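Local coordinates for hypothetical conserved protein TTC0263 (Thermus thermophilus, PDB 2PL2) that is of unknown function but belongs to the tetratricopeptide repeat family, whose paired antiparallel helices usually serve as a scaffold for protein-protein contacts, at residues A4-N7 / P8-G12. Residues are numbered along the deposited sequence; the frame is centred on the assembly and turned at random.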
# COMPACT_ATOMS: atom_id res chain seq x y z
N ALA A 4 -15.83 27.12 5.48
CA ALA A 4 -15.84 26.57 4.10
C ALA A 4 -14.81 25.44 3.95
O ALA A 4 -15.03 24.48 3.21
CB ALA A 4 -15.54 27.68 3.08
N GLU A 5 -13.69 25.58 4.65
CA GLU A 5 -12.65 24.55 4.61
C GLU A 5 -12.86 23.57 5.75
O GLU A 5 -12.23 22.51 5.79
CB GLU A 5 -11.26 25.18 4.75
CG GLU A 5 -10.15 24.13 4.81
CD GLU A 5 -8.96 24.58 5.63
OE1 GLU A 5 -9.17 25.07 6.75
OE2 GLU A 5 -7.82 24.43 5.15
N GLN A 6 -13.73 23.93 6.68
CA GLN A 6 -14.00 23.09 7.85
C GLN A 6 -14.60 21.73 7.48
O GLN A 6 -14.01 20.69 7.78
CB GLN A 6 -14.94 23.81 8.82
CG GLN A 6 -15.04 23.14 10.19
CD GLN A 6 -16.14 23.73 11.06
OE1 GLN A 6 -16.22 24.95 11.24
NE2 GLN A 6 -17.00 22.87 11.60
N ASN A 7 -15.76 21.74 6.83
CA ASN A 7 -16.43 20.51 6.44
C ASN A 7 -15.57 19.58 5.59
O ASN A 7 -15.34 18.43 5.95
CB ASN A 7 -17.74 20.81 5.72
CG ASN A 7 -18.75 21.53 6.62
OD1 ASN A 7 -18.91 21.20 7.80
ND2 ASN A 7 -19.46 22.51 6.04
N PRO A 8 -15.08 20.06 4.44
CA PRO A 8 -14.26 19.15 3.63
C PRO A 8 -13.03 18.61 4.36
O PRO A 8 -12.69 17.44 4.23
CB PRO A 8 -13.91 20.00 2.40
CG PRO A 8 -13.99 21.43 2.90
CD PRO A 8 -15.22 21.37 3.78
N LEU A 9 -12.37 19.46 5.14
CA LEU A 9 -11.19 19.04 5.88
C LEU A 9 -11.53 18.02 6.97
O LEU A 9 -10.84 17.02 7.14
CB LEU A 9 -10.49 20.25 6.51
CG LEU A 9 -9.26 19.97 7.39
CD1 LEU A 9 -8.11 19.45 6.55
CD2 LEU A 9 -8.85 21.27 8.09
N ARG A 10 -12.62 18.28 7.69
CA ARG A 10 -13.04 17.39 8.76
C ARG A 10 -13.47 16.02 8.24
O ARG A 10 -13.15 15.00 8.84
CB ARG A 10 -14.18 18.01 9.59
CG ARG A 10 -14.59 17.13 10.78
CD ARG A 10 -15.30 17.90 11.91
NE ARG A 10 -16.57 18.50 11.52
CZ ARG A 10 -17.58 17.83 10.95
NH1 ARG A 10 -17.47 16.53 10.70
NH2 ARG A 10 -18.70 18.47 10.64
N LEU A 11 -14.20 16.01 7.13
CA LEU A 11 -14.66 14.76 6.55
C LEU A 11 -13.47 13.99 6.00
O LEU A 11 -13.42 12.76 6.05
CB LEU A 11 -15.67 15.02 5.44
CG LEU A 11 -16.30 13.78 4.78
CD1 LEU A 11 -16.94 12.88 5.84
CD2 LEU A 11 -17.34 14.23 3.75
N GLY A 12 -12.50 14.72 5.48
CA GLY A 12 -11.33 14.07 4.94
C GLY A 12 -10.58 13.30 6.01
O GLY A 12 -10.14 12.18 5.77
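The carbonyl oxygen Q6 O accepts the shortest hydrogen bond here, from R10 N at 2.8 Å, with an N-H...O angle of 159°. L11 N follows with a slightly straighter bond to N7 O (2.9 Å). The bond before them, from L9 N to E5 O at 3.1 Å, is more bent (148°), and its donor stands above the carbonyl plane. All three run from residue i+4 back to i, the mark of an alpha helix. P8 fits near the start of such a helix because its ring nitrogen, which has no hydrogen to give, needs no acceptor there; P8 CD lies 3.2 Å from A4 O. The E5 and L9 side chains run side by side, both with CG anti to the backbone N, and E5 stays extended beyond CG, which brings E5 OE1 to 4.0 Å from L9 CD2. N7 OD1 and R10 NH2 are 3.9 Å apart, too far for a hydrogen bond, with amide and guanidinium planes 81° apart. Within the tetratricopeptide-type helical array, this N-terminal part of helix 6-17 faces two neighbours: L11 touches L27 of the next helix, 21-32, while E5 reaches A31 there and A41 of helix 39-51, where L9 meets E40.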